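Local coordinates for designed protein (Trypanosoma brucei, PDB 6IEV), which adopts a thioredoxin fold as a designed protein, and probably serves to probe what keeps such a fold stable at high temperature, at residues A[38-44]-A[94-100]; A[28-32]-A[82-87]. All blocks are in the same frame, centred on the assembly; numbering follows the deposited sequence.

Contact 1 pairs two central strands of the sheet, and contact 2 brings together two short helices that pack on one side of it; their centres lie about 12 Å apart. Helix 28-35 runs into strand 40-46, and helix 81-86 is followed by strand 94-99, so each contact takes one member from each of two helix-strand units. The two meet directly. Ile-43 CD1 packs 4.0 Å from Leu-31 CD1, and Val-96 CG1 lies 4.3 Å from Tyr-87 CD2. A probable hydrogen bond of 3.2 Å joins Tyr-87 OH to Glu-98 OE2, tying the residue just after helix 81-86 to strand 94-99.

Contact 1 (A[38-44]-A[94-100]); sequences NRISVIV and TFVIEKG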
loop_
_atom_site.group_PDB
_atom_site.type_symbol
_atom_site.label_atom_id
_atom_site.label_comp_id
_atom_site.label_asym_id
_atom_site.label_seq_id
_atom_site.Cartn_x
_atom_site.Cartn_y
_atom_site.Cartn_z
ATOM N N ASN A 38 2.748 -17.386 -13.631
ATOM C CA ASN A 38 1.874 -16.376 -14.207
ATOM C C ASN A 38 1.642 -15.198 -13.272
ATOM O O ASN A 38 1.002 -14.223 -13.673
ATOM C CB ASN A 38 0.537 -17.001 -14.602
ATOM C CG ASN A 38 0.534 -17.493 -16.033
ATOM O OD1 ASN A 38 0.190 -18.646 -16.307
ATOM N ND2 ASN A 38 0.933 -16.621 -16.958
ATOM N N ARG A 39 2.201 -15.230 -12.066
ATOM C CA ARG A 39 2.335 -14.017 -11.279
ATOM C C ARG A 39 3.372 -13.084 -11.896
ATOM O O ARG A 39 4.169 -13.466 -12.752
ATOM C CB ARG A 39 2.729 -14.349 -9.842
ATOM C CG ARG A 39 1.681 -15.158 -9.099
ATOM C CD ARG A 39 2.279 -15.952 -7.938
ATOM N NE ARG A 39 2.764 -15.096 -6.853
ATOM C CZ ARG A 39 1.988 -14.538 -5.931
ATOM N NH1 ARG A 39 0.676 -14.747 -5.947
ATOM N NH2 ARG A 39 2.521 -13.776 -4.987
ATOM N N ILE A 40 3.321 -11.831 -11.476
ATOM C CA ILE A 40 4.283 -10.828 -11.901
ATOM C C ILE A 40 5.495 -10.915 -10.983
ATOM O O ILE A 40 5.362 -10.910 -9.751
ATOM C CB ILE A 40 3.660 -9.426 -11.884
ATOM C CG1 ILE A 40 2.626 -9.310 -13.008
ATOM C CG2 ILE A 40 4.729 -8.346 -11.989
ATOM C CD1 ILE A 40 2.194 -7.895 -13.268
ATOM N N SER A 41 6.673 -11.042 -11.585
ATOM C CA SER A 41 7.936 -11.068 -10.871
ATOM C C SER A 41 8.691 -9.759 -11.086
ATOM O O SER A 41 8.773 -9.254 -12.213
ATOM C CB SER A 41 8.794 -12.248 -11.350
ATOM O OG SER A 41 7.998 -13.378 -11.666
ATOM N N VAL A 42 9.279 -9.234 -10.020
ATOM C CA VAL A 42 10.150 -8.069 -10.097
ATOM C C VAL A 42 11.542 -8.476 -9.637
ATOM O O VAL A 42 11.711 -8.952 -8.508
ATOM C CB VAL A 42 9.633 -6.920 -9.224
ATOM C CG1 VAL A 42 10.584 -5.740 -9.348
ATOM C CG2 VAL A 42 8.178 -6.565 -9.583
ATOM N N ILE A 43 12.541 -8.281 -10.492
ATOM C CA ILE A 43 13.903 -8.732 -10.218
ATOM C C ILE A 43 14.820 -7.525 -10.223
ATOM O O ILE A 43 14.835 -6.756 -11.188
ATOM C CB ILE A 43 14.391 -9.765 -11.249
ATOM C CG1 ILE A 43 13.313 -10.811 -11.504
ATOM C CG2 ILE A 43 15.705 -10.404 -10.796
ATOM C CD1 ILE A 43 13.277 -11.246 -12.960
ATOM N N VAL A 44 15.573 -7.355 -9.154
ATOM C CA VAL A 44 16.600 -6.331 -9.099
ATOM C C VAL A 44 17.950 -7.012 -9.323
ATOM O O VAL A 44 18.273 -8.013 -8.666
ATOM C CB VAL A 44 16.562 -5.554 -7.771
ATOM C CG1 VAL A 44 16.948 -6.421 -6.594
ATOM C CG2 VAL A 44 17.476 -4.355 -7.847
ATOM N N THR A 94 19.529 -2.592 -12.008
ATOM C CA THR A 94 18.449 -2.610 -12.982
ATOM C C THR A 94 17.318 -3.468 -12.441
ATOM O O THR A 94 17.558 -4.509 -11.823
ATOM C CB THR A 94 18.908 -3.152 -14.350
ATOM O OG1 THR A 94 19.901 -2.283 -14.889
ATOM C CG2 THR A 94 17.742 -3.224 -15.331
ATOM N N PHE A 95 16.092 -3.019 -12.679
ATOM C CA PHE A 95 14.893 -3.762 -12.357
ATOM C C PHE A 95 14.283 -4.328 -13.627
ATOM O O PHE A 95 14.160 -3.623 -14.627
ATOM C CB PHE A 95 13.883 -2.853 -11.666
ATOM C CG PHE A 95 14.357 -2.328 -10.346
ATOM C CD1 PHE A 95 14.138 -3.053 -9.189
ATOM C CD2 PHE A 95 15.030 -1.114 -10.263
ATOM C CE1 PHE A 95 14.570 -2.583 -7.966
ATOM C CE2 PHE A 95 15.462 -0.628 -9.041
ATOM C CZ PHE A 95 15.238 -1.368 -7.891
ATOM N N VAL A 96 13.867 -5.588 -13.574
ATOM C CA VAL A 96 13.151 -6.237 -14.666
ATOM C C VAL A 96 11.805 -6.717 -14.138
ATOM O O VAL A 96 11.728 -7.272 -13.034
ATOM C CB VAL A 96 13.950 -7.418 -15.244
ATOM C CG1 VAL A 96 13.112 -8.168 -16.273
ATOM C CG2 VAL A 96 15.281 -6.925 -15.861
ATOM N N ILE A 97 10.747 -6.479 -14.901
ATOM C CA ILE A 97 9.417 -6.959 -14.551
ATOM C C ILE A 97 9.024 -8.039 -15.543
ATOM O O ILE A 97 9.031 -7.802 -16.755
ATOM C CB ILE A 97 8.389 -5.819 -14.528
ATOM C CG1 ILE A 97 8.880 -4.719 -13.593
ATOM C CG2 ILE A 97 7.033 -6.343 -14.071
ATOM C CD1 ILE A 97 7.991 -3.495 -13.583
ATOM N N GLU A 98 8.651 -9.211 -15.031
ATOM C CA GLU A 98 8.345 -10.355 -15.870
ATOM C C GLU A 98 7.007 -10.961 -15.480
ATOM O O GLU A 98 6.569 -10.864 -14.331
ATOM C CB GLU A 98 9.431 -11.424 -15.767
ATOM C CG GLU A 98 10.751 -11.014 -16.412
ATOM C CD GLU A 98 11.337 -12.100 -17.290
ATOM O OE1 GLU A 98 11.779 -11.784 -18.416
ATOM O OE2 GLU A 98 11.353 -13.270 -16.854
ATOM N N LYS A 99 6.382 -11.624 -16.446
ATOM C CA LYS A 99 5.187 -12.417 -16.197
ATOM C C LYS A 99 5.176 -13.555 -17.201
ATOM O O LYS A 99 5.386 -13.322 -18.394
ATOM C CB LYS A 99 3.920 -11.567 -16.316
ATOM C CG LYS A 99 2.623 -12.337 -16.189
ATOM C CD LYS A 99 1.452 -11.389 -15.933
ATOM C CE LYS A 99 0.171 -11.893 -16.601
ATOM N NZ LYS A 99 -0.332 -13.160 -15.997
ATOM N N GLY A 100 5.009 -14.778 -16.713
ATOM C CA GLY A 100 5.047 -15.933 -17.604
ATOM C C GLY A 100 6.290 -16.007 -18.464
ATOM O O GLY A 100 6.209 -16.358 -19.651
#
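Val-44 and Phe-95 face each other as a non-hydrogen-bonded antiparallel pair, and their side chains run alongside one another in the same direction. The valine has one methyl, CG1, between the backbone N and the carbonyl carbon (chi1 67°), which turns CG2 toward its neighbour. Val-44 CG2 lies over one face of the phenylalanine ring, 3.4 Å from Phe-95 CE1, and Val-44 CB is also close to that ring carbon.

Further along the same face, Ile-40 and Ile-97 meet diagonally through their shorter branches, with the two CG2 methyls 3.7 Å apart. The longer branch of Ile-40, with CG1 beside the backbone N, goes to the lysine: Ile-40 CG1 lies 3.8 Å from Lys-99 CD. Lys-99 starts out extended, its CG anti to the backbone N (chi1 175°), and then bends at its last two torsions. The bends bring Lys-99 NZ to Asn-38 O, in the loop just before strand 40-46, for a 2.9 Å hydrogen bond in the carbonyl plane and on a lone pair. The lysine, at the exposed end of the pair, thereby ties its strand to the loop that leads into the other.

Between these ends the backbones are held by two hydrogen-bonded pairs. Ser-41 N reaches Glu-98 O at 2.8 Å and Glu-98 N returns to Ser-41 O; Ile-43 and Val-96 exchange an equally straight pair of bonds.

Within the sheet, strand 70-76 flanks strand 40-46, and strand 102-108 flanks strand 94-99. The face bearing Val-42, Val-44, Phe-95 and Ile-97 is covered by helices 53-66 and 112-123, with Phe-95 touching both; the face of Ile-43, Val-96 and Glu-98 meets helix 28-35 through Leu-31 and the end of helix 81-86 through Tyr-87.

Contact 2 (A[28-32]-A[82-87]); sequences LEELR and EAREWY
Arg-32 and Trp-86 reach toward each other from the two helices and cross at about a right angle, while their flat groups are tilted 29° from parallel. Trp-86 CZ2 sits 3.4 Å above the Arg-32 guanidinium, over its centre, and Arg-32 NH1 approaches Trp-86 CH2 to 3.2 Å. The arginine chain is bent at chi3 (67°), which swings the planar group round to the six-membered ring, and its CD lies over the ring face toward the rim.

Leu-28 lies against the tryptophan's inner part and Ala-83. CG anti to the backbone N (chi1 -175°) carries the branch to the second helix: Leu-28 CD2 lies 3.8 Å from Trp-86 CE3, Leu-28 CD1 3.8 Å from Trp-86 CB. The same CD1 comes to the edge of the Tyr-87 ring. Leu-31, one turn further on, crosses that tyrosine obliquely, Leu-31 CD2 3.9 Å from Tyr-87 CE1, and touches Ala-83 as well.

Leu-31 and Ala-83 both rest on Val-75 of strand 70-76. The chemistry is thus graded, from aliphatic packing beside the sheet to a guanidinium whose face is covered by the outer ring of an exposed tryptophan. Van der Waals packing carries the contact, and the arginine's charge may add a favourable interaction with the electron-rich ring while its NH groups could remain hydrated.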
loop_
_atom_site.group_PDB
_atom_site.type_symbol
_atom_site.label_atom_id
_atom_site.label_comp_id
_atom_site.label_asym_id
_atom_site.label_seq_id
_atom_site.Cartn_x
_atom_site.Cartn_y
_atom_site.Cartn_z
ATOM N N LEU A 28 20.696 -19.091 -12.490
ATOM C CA LEU A 28 19.797 -18.846 -13.611
ATOM C C LEU A 28 18.656 -19.857 -13.632
ATOM O O LEU A 28 17.489 -19.483 -13.811
ATOM C CB LEU A 28 20.591 -18.867 -14.920
ATOM C CG LEU A 28 19.805 -18.510 -16.177
ATOM C CD1 LEU A 28 19.130 -17.159 -16.024
ATOM C CD2 LEU A 28 20.711 -18.515 -17.370
ATOM N N GLU A 29 18.955 -21.122 -13.330
ATOM C CA GLU A 29 17.909 -22.133 -13.327
ATOM C C GLU A 29 16.845 -21.827 -12.274
ATOM O O GLU A 29 15.645 -21.944 -12.542
ATOM C CB GLU A 29 18.503 -23.520 -13.074
ATOM C CG GLU A 29 17.454 -24.616 -13.074
ATOM C CD GLU A 29 16.686 -24.673 -14.394
ATOM O OE1 GLU A 29 17.314 -24.429 -15.455
ATOM O OE2 GLU A 29 15.457 -24.934 -14.367
ATOM N N GLU A 30 17.254 -21.405 -11.081
ATOM C CA GLU A 30 16.257 -21.011 -10.095
ATOM C C GLU A 30 15.467 -19.806 -10.582
ATOM O O GLU A 30 14.246 -19.754 -10.429
ATOM C CB GLU A 30 16.914 -20.707 -8.751
ATOM C CG GLU A 30 15.900 -20.268 -7.697
ATOM C CD GLU A 30 16.565 -19.792 -6.407
ATOM O OE1 GLU A 30 15.871 -19.674 -5.387
ATOM O OE2 GLU A 30 17.784 -19.519 -6.414
ATOM N N LEU A 31 16.144 -18.834 -11.193
ATOM C CA LEU A 31 15.463 -17.617 -11.621
ATOM C C LEU A 31 14.451 -17.898 -12.730
ATOM O O LEU A 31 13.361 -17.317 -12.742
ATOM C CB LEU A 31 16.495 -16.579 -12.074
ATOM C CG LEU A 31 15.977 -15.233 -12.586
ATOM C CD1 LEU A 31 14.891 -14.679 -11.666
ATOM C CD2 LEU A 31 17.116 -14.250 -12.701
ATOM N N ARG A 32 14.793 -18.778 -13.676
ATOM C CA ARG A 32 13.871 -19.069 -14.771
ATOM C C ARG A 32 12.641 -19.831 -14.295
ATOM O O ARG A 32 11.533 -19.571 -14.769
ATOM C CB ARG A 32 14.584 -19.858 -15.865
ATOM C CG ARG A 32 15.626 -19.054 -16.610
ATOM C CD ARG A 32 16.250 -19.872 -17.734
ATOM N NE ARG A 32 15.314 -20.177 -18.813
ATOM C CZ ARG A 32 15.621 -20.912 -19.880
ATOM N NH1 ARG A 32 16.847 -21.421 -20.020
ATOM N NH2 ARG A 32 14.702 -21.131 -20.811
ATOM N N GLU A 82 25.830 -15.657 -15.513
ATOM C CA GLU A 82 24.888 -16.241 -16.464
ATOM C C GLU A 82 23.512 -15.549 -16.399
ATOM O O GLU A 82 22.864 -15.334 -17.434
ATOM C CB GLU A 82 24.908 -17.740 -16.196
ATOM C CG GLU A 82 26.448 -17.923 -16.112
ATOM C CD GLU A 82 26.876 -19.025 -15.133
ATOM O OE1 GLU A 82 26.816 -18.705 -13.925
ATOM O OE2 GLU A 82 27.490 -20.011 -15.551
ATOM N N ALA A 83 23.042 -15.187 -15.197
ATOM C CA ALA A 83 21.771 -14.460 -15.131
ATOM C C ALA A 83 21.921 -13.048 -15.688
ATOM O O ALA A 83 21.039 -12.559 -16.402
ATOM C CB ALA A 83 21.237 -14.400 -13.694
ATOM N N ARG A 84 23.053 -12.389 -15.410
ATOM C CA ARG A 84 23.314 -11.078 -16.008
ATOM C C ARG A 84 23.291 -11.145 -17.533
ATOM O O ARG A 84 22.722 -10.269 -18.197
ATOM C CB ARG A 84 24.658 -10.518 -15.532
ATOM C CG ARG A 84 24.794 -9.018 -15.791
ATOM C CD ARG A 84 26.218 -8.613 -16.026
ATOM N NE ARG A 84 26.793 -9.339 -17.160
ATOM C CZ ARG A 84 26.557 -9.048 -18.436
ATOM N NH1 ARG A 84 25.750 -8.041 -18.746
ATOM N NH2 ARG A 84 27.129 -9.759 -19.404
ATOM N N GLU A 85 23.954 -12.148 -18.107
ATOM C CA GLU A 85 23.985 -12.287 -19.560
ATOM C C GLU A 85 22.597 -12.594 -20.116
ATOM O O GLU A 85 22.175 -11.998 -21.113
ATOM C CB GLU A 85 24.981 -13.389 -19.958
ATOM C CG GLU A 85 26.461 -13.004 -19.851
ATOM C CD GLU A 85 27.404 -14.222 -19.879
ATOM O OE1 GLU A 85 26.956 -15.327 -20.261
ATOM O OE2 GLU A 85 28.595 -14.075 -19.515
ATOM N N TRP A 86 21.874 -13.517 -19.473
ATOM C CA TRP A 86 20.609 -14.002 -20.008
ATOM C C TRP A 86 19.590 -12.883 -20.155
ATOM O O TRP A 86 18.820 -12.858 -21.117
ATOM C CB TRP A 86 20.039 -15.089 -19.097
ATOM C CG TRP A 86 18.762 -15.666 -19.615
ATOM C CD1 TRP A 86 17.490 -15.169 -19.449
ATOM C CD2 TRP A 86 18.631 -16.846 -20.401
ATOM N NE1 TRP A 86 16.582 -15.980 -20.083
ATOM C CE2 TRP A 86 17.258 -17.015 -20.676
ATOM C CE3 TRP A 86 19.542 -17.782 -20.897
ATOM C CZ2 TRP A 86 16.779 -18.088 -21.419
ATOM C CZ3 TRP A 86 19.066 -18.839 -21.631
ATOM C CH2 TRP A 86 17.697 -18.988 -21.883
ATOM N N TYR A 87 19.527 -11.992 -19.181
ATOM C CA TYR A 87 18.598 -10.875 -19.200
ATOM C C TYR A 87 19.197 -9.613 -19.797
ATOM O O TYR A 87 18.571 -8.552 -19.720
ATOM C CB TYR A 87 18.085 -10.612 -17.777
ATOM C CG TYR A 87 17.060 -11.627 -17.360
ATOM C CD1 TYR A 87 17.451 -12.865 -16.863
ATOM C CD2 TYR A 87 15.703 -11.363 -17.477
ATOM C CE1 TYR A 87 16.510 -13.812 -16.494
ATOM C CE2 TYR A 87 14.758 -12.298 -17.101
ATOM C CZ TYR A 87 15.166 -13.519 -16.610
ATOM O OH TYR A 87 14.237 -14.463 -16.239
#